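Local coordinates for variant surface glycoprotein MITAT 1.1 (Trypanosoma brucei brucei, PDB 5LY9) that forms a dense coat on the parasite surface, and through antigenically distinct versions made in series lets the trypanosome evade the host immune response, at residues G327-T332 / G347-N352; S50-K55 / D320-P325. One frame throughout, in Å; residues are numbered along the deposited sequence.

Contact 1: G327-T332 / G347-N352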
ATOM      1  N   GLY A 327      32.383 -16.335 -18.411  1.00 38.45           N
ATOM      2  CA  GLY A 327      33.505 -16.007 -17.515  1.00 37.83           C
ATOM      3  C   GLY A 327      33.385 -14.676 -16.756  1.00 36.42           C
ATOM      4  O   GLY A 327      33.935 -14.555 -15.700  1.00 37.09           O
ATOM      5  N   ILE A 328      32.679 -13.687 -17.290  1.00 34.19           N
ATOM      6  CA  ILE A 328      32.419 -12.441 -16.580  1.00 32.84           C
ATOM      7  C   ILE A 328      31.374 -12.758 -15.495  1.00 32.12           C
ATOM      8  O   ILE A 328      30.365 -13.363 -15.779  1.00 30.78           O
ATOM      9  CB  ILE A 328      31.883 -11.358 -17.546  1.00 32.08           C
ATOM     10  CG1 ILE A 328      32.955 -10.927 -18.554  1.00 34.03           C
ATOM     11  CG2 ILE A 328      31.356 -10.156 -16.803  1.00 32.21           C
ATOM     12  CD1 ILE A 328      34.135 -10.166 -17.940  1.00 33.61           C
ATOM     13  N   ALA A 329      31.642 -12.353 -14.258  1.00 32.31           N
ATOM     14  CA  ALA A 329      30.718 -12.536 -13.156  1.00 32.66           C
ATOM     15  C   ALA A 329      30.248 -14.002 -12.986  1.00 32.77           C
ATOM     16  O   ALA A 329      29.117 -14.269 -12.574  1.00 34.77           O
ATOM     17  CB  ALA A 329      29.536 -11.589 -13.313  1.00 30.78           C
ATOM     18  N   GLY A 330      31.129 -14.940 -13.289  1.00 34.52           N
ATOM     19  CA  GLY A 330      30.821 -16.384 -13.155  1.00 35.98           C
ATOM     20  C   GLY A 330      29.790 -16.893 -14.153  1.00 36.21           C
ATOM     21  O   GLY A 330      29.257 -17.971 -13.959  1.00 36.65           O
ATOM     22  N   ARG A 331      29.490 -16.109 -15.197  1.00 33.70           N
ATOM     23  CA  ARG A 331      28.476 -16.503 -16.155  1.00 36.11           C
ATOM     24  C   ARG A 331      28.972 -17.670 -16.970  1.00 35.95           C
ATOM     25  O   ARG A 331      30.101 -17.689 -17.387  1.00 36.89           O
ATOM     26  CB  ARG A 331      28.033 -15.320 -17.032  1.00 33.75           C
ATOM     27  CG  ARG A 331      27.380 -14.234 -16.190  1.00 32.93           C
ATOM     28  CD  ARG A 331      27.126 -12.963 -16.983  1.00 31.75           C
ATOM     29  NE  ARG A 331      26.088 -13.256 -17.977  1.00 31.48           N
ATOM     30  CZ  ARG A 331      24.747 -13.263 -17.742  1.00 33.78           C
ATOM     31  NH1 ARG A 331      24.241 -12.944 -16.548  1.00 31.76           N
ATOM     32  NH2 ARG A 331      23.897 -13.632 -18.704  1.00 32.97           N
ATOM     33  N   THR A 332      28.093 -18.628 -17.200  1.00 40.31           N
ATOM     34  CA  THR A 332      28.451 -19.914 -17.858  1.00 44.22           C
ATOM     35  C   THR A 332      28.522 -19.796 -19.363  1.00 44.64           C
ATOM     36  O   THR A 332      29.308 -20.486 -19.993  1.00 46.99           O
ATOM     37  CB  THR A 332      27.405 -20.985 -17.470  1.00 46.77           C
ATOM     38  OG1 THR A 332      27.363 -21.099 -16.032  1.00 51.29           O
ATOM     39  CG2 THR A 332      27.762 -22.259 -17.990  1.00 53.66           C
ATOM     40  N   GLY A 347      24.082  -5.830 -12.257  1.00 21.65           N
ATOM     41  CA  GLY A 347      24.957  -5.313 -11.205  1.00 20.61           C
ATOM     42  C   GLY A 347      26.272  -6.087 -11.048  1.00 21.89           C
ATOM     43  O   GLY A 347      27.345  -5.479 -10.910  1.00 21.85           O
ATOM     44  N   ASP A 348      26.212  -7.398 -11.064  1.00 22.65           N
ATOM     45  CA  ASP A 348      27.413  -8.229 -11.013  1.00 23.33           C
ATOM     46  C   ASP A 348      28.328  -7.968 -12.250  1.00 23.91           C
ATOM     47  O   ASP A 348      29.568  -7.847 -12.129  1.00 24.38           O
ATOM     48  CB  ASP A 348      27.054  -9.725 -11.080  1.00 23.70           C
ATOM     49  CG  ASP A 348      26.517 -10.294  -9.786  1.00 25.42           C
ATOM     50  OD1 ASP A 348      26.404  -9.613  -8.746  1.00 25.07           O
ATOM     51  OD2 ASP A 348      26.162 -11.531  -9.851  1.00 26.21           O
ATOM     52  N   ILE A 349      27.724  -7.913 -13.448  1.00 23.33           N
ATOM     53  CA  ILE A 349      28.515  -7.693 -14.641  1.00 23.06           C
ATOM     54  C   ILE A 349      29.216  -6.307 -14.586  1.00 23.35           C
ATOM     55  O   ILE A 349      30.402  -6.188 -14.916  1.00 22.41           O
ATOM     56  CB  ILE A 349      27.639  -7.811 -15.914  1.00 23.04           C
ATOM     57  CG1 ILE A 349      27.209  -9.296 -16.139  1.00 24.08           C
ATOM     58  CG2 ILE A 349      28.383  -7.346 -17.130  1.00 24.03           C
ATOM     59  CD1 ILE A 349      25.949  -9.430 -16.971  1.00 25.20           C
ATOM     60  N   LEU A 350      28.483  -5.289 -14.206  1.00 22.34           N
ATOM     61  CA  LEU A 350      29.079  -3.966 -14.057  1.00 22.75           C
ATOM     62  C   LEU A 350      30.202  -3.977 -13.035  1.00 22.37           C
ATOM     63  O   LEU A 350      31.271  -3.382 -13.301  1.00 22.28           O
ATOM     64  CB  LEU A 350      28.098  -2.897 -13.738  1.00 21.70           C
ATOM     65  CG  LEU A 350      28.674  -1.482 -13.625  1.00 20.92           C
ATOM     66  CD1 LEU A 350      29.375  -1.112 -14.961  1.00 21.81           C
ATOM     67  CD2 LEU A 350      27.568  -0.508 -13.307  1.00 21.77           C
ATOM     68  N   SER A 351      29.980  -4.637 -11.920  1.00 22.24           N
ATOM     69  CA  SER A 351      31.039  -4.711 -10.904  1.00 23.22           C
ATOM     70  C   SER A 351      32.341  -5.302 -11.456  1.00 24.22           C
ATOM     71  O   SER A 351      33.418  -4.794 -11.199  1.00 24.08           O
ATOM     72  CB  SER A 351      30.544  -5.502  -9.724  1.00 22.97           C
ATOM     73  OG  SER A 351      29.361  -4.929  -9.157  1.00 22.62           O
ATOM     74  N   ASN A 352      32.204  -6.396 -12.195  1.00 23.01           N
ATOM     75  CA  ASN A 352      33.340  -7.103 -12.764  1.00 26.33           C
ATOM     76  C   ASN A 352      34.030  -6.176 -13.786  1.00 27.31           C
ATOM     77  O   ASN A 352      35.259  -6.062 -13.789  1.00 27.66           O
ATOM     78  CB  ASN A 352      32.858  -8.391 -13.411  1.00 27.48           C
ATOM     79  CG  ASN A 352      33.956  -9.394 -13.599  1.00 30.49           C
ATOM     80  OD1 ASN A 352      33.716 -10.584 -13.751  1.00 33.63           O
ATOM     81  ND2 ASN A 352      35.176  -8.907 -13.659  1.00 30.47           N
TER
HETATM   82  O   HOH W   1      35.401 -12.764 -13.474  1.00 62.71           O
HETATM   83  O   HOH W   2      26.541 -13.152 -12.045  1.00 31.18           O

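Contact 2: S50-K55 / D320-P325. With NAG (2-acetamido-2-deoxy-beta-D-glucopyranose), chain C; MAN (alpha-D-mannopyranose), chain B.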
ATOM      1  N   SER A  50      26.148   1.485 -18.840  1.00 21.40           N
ATOM      2  CA  SER A  50      27.339   1.544 -17.986  1.00 21.16           C
ATOM      3  C   SER A  50      28.343   0.432 -18.279  1.00 22.41           C
ATOM      4  O   SER A  50      29.565   0.657 -18.302  1.00 22.40           O
ATOM      5  CB  SER A  50      26.994   1.459 -16.517  1.00 22.22           C
ATOM      6  OG  SER A  50      26.091   2.499 -16.084  1.00 20.74           O
ATOM      7  N   ILE A  51      27.838  -0.785 -18.473  1.00 22.76           N
ATOM      8  CA  ILE A  51      28.659  -1.911 -18.780  1.00 22.14           C
ATOM      9  C   ILE A  51      29.354  -1.724 -20.155  1.00 23.46           C
ATOM     10  O   ILE A  51      30.548  -1.961 -20.295  1.00 23.15           O
ATOM     11  CB  ILE A  51      27.809  -3.228 -18.803  1.00 23.14           C
ATOM     12  CG1 ILE A  51      27.349  -3.633 -17.385  1.00 22.42           C
ATOM     13  CG2 ILE A  51      28.590  -4.329 -19.520  1.00 23.96           C
ATOM     14  CD1 ILE A  51      26.103  -4.531 -17.371  1.00 22.34           C
ATOM     15  N   TYR A  52      28.591  -1.261 -21.145  1.00 23.67           N
ATOM     16  CA  TYR A  52      29.160  -1.032 -22.468  1.00 23.78           C
ATOM     17  C   TYR A  52      30.318  -0.017 -22.353  1.00 24.28           C
ATOM     18  O   TYR A  52      31.402  -0.181 -22.954  1.00 24.54           O
ATOM     19  CB  TYR A  52      28.129  -0.453 -23.388  1.00 24.59           C
ATOM     20  CG  TYR A  52      28.647  -0.298 -24.791  1.00 25.12           C
ATOM     21  CD1 TYR A  52      29.305   0.810 -25.168  1.00 26.26           C
ATOM     22  CD2 TYR A  52      28.351  -1.287 -25.751  1.00 26.62           C
ATOM     23  CE1 TYR A  52      29.808   0.928 -26.484  1.00 27.53           C
ATOM     24  CE2 TYR A  52      28.794  -1.159 -27.070  1.00 27.72           C
ATOM     25  CZ  TYR A  52      29.521  -0.068 -27.412  1.00 26.83           C
ATOM     26  OH  TYR A  52      30.003   0.063 -28.715  1.00 29.36           O
ATOM     27  N   LEU A  53      30.092   1.065 -21.625  1.00 22.83           N
ATOM     28  CA  LEU A  53      31.139   2.056 -21.451  1.00 23.28           C
ATOM     29  C   LEU A  53      32.333   1.495 -20.739  1.00 23.80           C
ATOM     30  O   LEU A  53      33.501   1.817 -21.105  1.00 24.30           O
ATOM     31  CB  LEU A  53      30.614   3.229 -20.676  1.00 24.25           C
ATOM     32  CG  LEU A  53      29.650   4.107 -21.446  1.00 24.90           C
ATOM     33  CD1 LEU A  53      28.824   4.980 -20.506  1.00 26.31           C
ATOM     34  CD2 LEU A  53      30.432   4.977 -22.386  1.00 26.32           C
ATOM     35  N   ALA A  54      32.091   0.755 -19.662  1.00 23.83           N
ATOM     36  CA  ALA A  54      33.233   0.173 -18.947  1.00 24.84           C
ATOM     37  C   ALA A  54      34.044  -0.794 -19.786  1.00 27.06           C
ATOM     38  O   ALA A  54      35.281  -0.860 -19.624  1.00 28.30           O
ATOM     39  CB  ALA A  54      32.779  -0.506 -17.687  1.00 25.11           C
ATOM     40  N   LYS A  55      33.365  -1.480 -20.685  1.00 26.62           N
ATOM     41  CA  LYS A  55      33.964  -2.492 -21.530  1.00 28.37           C
ATOM     42  C   LYS A  55      34.658  -1.830 -22.693  1.00 30.15           C
ATOM     43  O   LYS A  55      35.631  -2.401 -23.238  1.00 31.16           O
ATOM     44  CB  LYS A  55      32.888  -3.426 -21.972  1.00 27.98           C
ATOM     45  CG  LYS A  55      33.309  -4.595 -22.830  1.00 29.17           C
ATOM     46  CD  LYS A  55      32.161  -5.575 -23.024  1.00 30.47           C
ATOM     47  CE  LYS A  55      32.621  -6.799 -23.795  1.00 31.41           C
ATOM     48  NZ  LYS A  55      32.912  -6.453 -25.216  1.00 33.33           N
ATOM     49  N   ASP A 320      22.705  -3.014 -26.778  1.00 26.01           N
ATOM     50  CA  ASP A 320      21.989  -4.311 -26.753  1.00 27.18           C
ATOM     51  C   ASP A 320      22.731  -5.465 -27.446  1.00 28.24           C
ATOM     52  O   ASP A 320      22.729  -6.580 -26.949  1.00 27.65           O
ATOM     53  CB  ASP A 320      20.616  -4.187 -27.394  1.00 28.71           C
ATOM     54  CG  ASP A 320      19.598  -3.491 -26.488  1.00 29.08           C
ATOM     55  OD1 ASP A 320      19.848  -3.336 -25.258  1.00 29.63           O
ATOM     56  OD2 ASP A 320      18.545  -3.073 -27.047  1.00 29.67           O
ATOM     57  N   ALA A 321      23.443  -5.170 -28.521  1.00 27.92           N
ATOM     58  CA  ALA A 321      24.145  -6.190 -29.288  1.00 28.31           C
ATOM     59  C   ALA A 321      25.461  -6.611 -28.648  1.00 29.88           C
ATOM     60  O   ALA A 321      26.066  -7.609 -29.044  1.00 29.20           O
ATOM     61  CB  ALA A 321      24.420  -5.588 -30.669  1.00 29.02           C
ATOM     62  N   GLU A 322      25.926  -5.864 -27.650  1.00 27.75           N
ATOM     63  CA  GLU A 322      27.231  -6.077 -27.102  1.00 28.16           C
ATOM     64  C   GLU A 322      27.227  -7.414 -26.345  1.00 29.25           C
ATOM     65  O   GLU A 322      26.397  -7.624 -25.496  1.00 28.25           O
ATOM     66  CB  GLU A 322      27.681  -4.904 -26.215  1.00 28.39           C
ATOM     67  CG  GLU A 322      29.106  -5.003 -25.693  1.00 28.08           C
ATOM     68  CD  GLU A 322      30.189  -4.621 -26.723  1.00 31.71           C
ATOM     69  OE1 GLU A 322      29.849  -4.327 -27.880  1.00 31.16           O
ATOM     70  OE2 GLU A 322      31.385  -4.583 -26.332  1.00 32.46           O
ATOM     71  N   ILE A 323      28.173  -8.288 -26.667  1.00 27.92           N
ATOM     72  CA  ILE A 323      28.213  -9.599 -26.066  1.00 31.51           C
ATOM     73  C   ILE A 323      29.015  -9.613 -24.775  1.00 29.50           C
ATOM     74  O   ILE A 323      30.113  -9.089 -24.715  1.00 30.36           O
ATOM     75  CB  ILE A 323      28.852 -10.645 -27.027  1.00 33.22           C
ATOM     76  CG1 ILE A 323      27.995 -10.802 -28.250  1.00 37.63           C
ATOM     77  CG2 ILE A 323      29.044 -12.001 -26.323  1.00 33.72           C
ATOM     78  CD1 ILE A 323      26.824 -11.685 -27.991  1.00 41.42           C
ATOM     79  N   ILE A 324      28.434 -10.189 -23.743  1.00 29.94           N
ATOM     80  CA  ILE A 324      29.137 -10.429 -22.513  1.00 29.74           C
ATOM     81  C   ILE A 324      29.587 -11.880 -22.515  1.00 31.27           C
ATOM     82  O   ILE A 324      28.769 -12.793 -22.512  1.00 30.97           O
ATOM     83  CB  ILE A 324      28.203 -10.200 -21.280  1.00 30.14           C
ATOM     84  CG1 ILE A 324      27.515  -8.833 -21.377  1.00 29.84           C
ATOM     85  CG2 ILE A 324      29.012 -10.356 -20.019  1.00 30.22           C
ATOM     86  CD1 ILE A 324      28.466  -7.681 -21.630  1.00 30.61           C
ATOM     87  N   PRO A 325      30.877 -12.099 -22.505  1.00 34.21           N
ATOM     88  CA  PRO A 325      31.405 -13.448 -22.620  1.00 36.44           C
ATOM     89  C   PRO A 325      31.212 -14.267 -21.390  1.00 36.76           C
ATOM     90  O   PRO A 325      31.129 -13.730 -20.278  1.00 32.68           O
ATOM     91  CB  PRO A 325      32.892 -13.256 -22.860  1.00 35.69           C
ATOM     92  CG  PRO A 325      33.182 -11.874 -22.617  1.00 35.70           C
ATOM     93  CD  PRO A 325      31.916 -11.070 -22.654  1.00 34.60           C
TER
HETATM   94  C1  NAG C   2      15.194  -1.450 -22.988  1.00 28.27           C
HETATM   95  C2  NAG C   2      16.545  -2.096 -23.002  1.00 28.69           C
HETATM   96  C3  NAG C   2      16.620  -3.299 -23.942  1.00 28.56           C
HETATM   97  C4  NAG C   2      15.459  -4.265 -23.685  1.00 30.44           C
HETATM   98  C5  NAG C   2      14.183  -3.435 -23.737  1.00 29.69           C
HETATM   99  C6  NAG C   2      12.901  -4.223 -23.540  1.00 30.85           C
HETATM  100  C7  NAG C   2      18.677  -1.000 -22.643  1.00 32.13           C
HETATM  101  C8  NAG C   2      19.736  -0.127 -23.222  1.00 35.50           C
HETATM  102  N2  NAG C   2      17.625  -1.196 -23.403  1.00 28.88           N
HETATM  103  O3  NAG C   2      17.879  -4.017 -23.815  1.00 28.99           O
HETATM  104  O4  NAG C   2      15.496  -5.461 -24.545  1.00 33.47           O
HETATM  105  O5  NAG C   2      14.219  -2.420 -22.700  1.00 29.34           O
HETATM  106  O6  NAG C   2      12.993  -4.862 -22.294  1.00 31.23           O
HETATM  107  O7  NAG C   2      18.727  -1.456 -21.528  1.00 35.40           O
HETATM  108  C1  MAN B   4      17.156  -7.012 -30.085  1.00 44.01           C
HETATM  109  C2  MAN B   4      16.827  -7.982 -31.203  1.00 47.15           C
HETATM  110  C3  MAN B   4      17.157  -9.362 -30.686  1.00 47.44           C
HETATM  111  C4  MAN B   4      18.605  -9.454 -30.202  1.00 51.77           C
HETATM  112  C5  MAN B   4      19.051  -8.307 -29.273  1.00 48.21           C
HETATM  113  C6  MAN B   4      20.568  -8.080 -29.275  1.00 50.87           C
HETATM  114  O2  MAN B   4      17.551  -7.625 -32.413  1.00 44.49           O
HETATM  115  O3  MAN B   4      16.847 -10.240 -31.778  1.00 57.71           O
HETATM  116  O4  MAN B   4      18.750 -10.660 -29.477  1.00 60.79           O
HETATM  117  O5  MAN B   4      18.520  -7.079 -29.711  1.00 43.40           O
HETATM  118  O6  MAN B   4      21.012  -7.114 -30.288  1.00 44.15           O
HETATM  119  O   HOH W   3      32.437  -8.982 -26.372  1.00 47.99           O

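Contact 1: G327-T332 / G347-N352
N352 OD1 is gripped twice, by the backbone N of A329 and by a bridging water. The A329 N to N352 OD1 bond measures 2.8 Å and is nearly straight, 160° at the hydrogen; the N-H meets a lone pair of N352 OD1 in the plane of that carbonyl. N352 holds CG anti to its backbone N (chi1 -160°), which carries the amide out from helix 343-367 to the passing chain. The water lies 2.8 Å from N352 OD1 and also donates to the carbonyl O of G327.

The chain it meets is the loop between the antiparallel strands 323-324 and 335-336. R331 N bonds back to I328 O, and A329 and G330, both with positive phi, occupy the central positions of a type I' turn. A329 CB rests on D348 CB at 3.8 Å, while I328 CG2 meets I349 CG2 at 4.1 Å, their side chains crossing at about a right angle. R331 CD lies 3.7 Å from the I349 CD1 methyl, which also approaches the guanidinium obliquely; the charged end pairs with E345. A second water joins A329 O to D348 OD2, which also forms a salt bridge with R74 of the second subunit.

Polar groups thus flank a small apolar patch. One amide oxygen serves both turn and water, and D348 places the contact beside the dimer interface, where its carboxylate is probably stabilised as an anion.

Contact 2: S50-K55 / D320-P325
E322 reaches across to Y52 and K55 near the end of helix 24-55, which belongs to the long helical bundle of the N-terminal, A-type VSG domain. Its backbone lies where helix 313-321 gives way to strand 323-324 and is hydrogen-bonded to L337, just past the partner strand 335-336. Along the side chain, CB comes first: E322 CB lies 3.7 Å from Y52 CD2, and E322 CG follows at 3.8 Å from the same ring atom. At chi2 (78°) the chain bends and turns the carboxylate along the Y52 ring toward K55. E322 OE1 then sits 3.4 Å from Y52 CE2, an oblique approach in which ring and carboxylate planes stand 62° apart.

The other oxygen has charged and polar partners. K55, extended until its last torsion, comes from the opposite direction, and its NZ forms a salt bridge with E322 OE2 at 2.7 Å, arriving from above the carboxylate plane (39° out of it). N56 ND2 also bonds to OE2, so two donors share that oxygen and would tend to concentrate negative charge on it.

Beyond this polar group, I51 CG2 touches I324 CD1 at 4.0 Å, beside L337 and I349. On the far side, D320 OD1 accepts a hydrogen bond from O3 of an N-acetylglucosamine of the attached glycan. A water also meets the ammonium: it accepts from K55 NZ at 2.8 Å and donates to I323 O at 2.9 Å.

Overall arrangement
Both contacts are partly buried and lie far from the centre of the chain, on the same side of it, with their centres about 11 Å apart. They belong to one β-hairpin: 320-325 holds its first strand and 327-332 lies in the following loop, packed on helix 24-55 in contact 2 and on helix 343-367 in contact 1. An apolar seam joins them, I349 CG2 lying 3.6 Å from I51 CD1. Their chemistry differs with place. Both are bridged by water, but contact 1 uses a neutral amide, with the second subunit close by; contact 2 uses a salt bridge within one chain, and its other end borders the glycan.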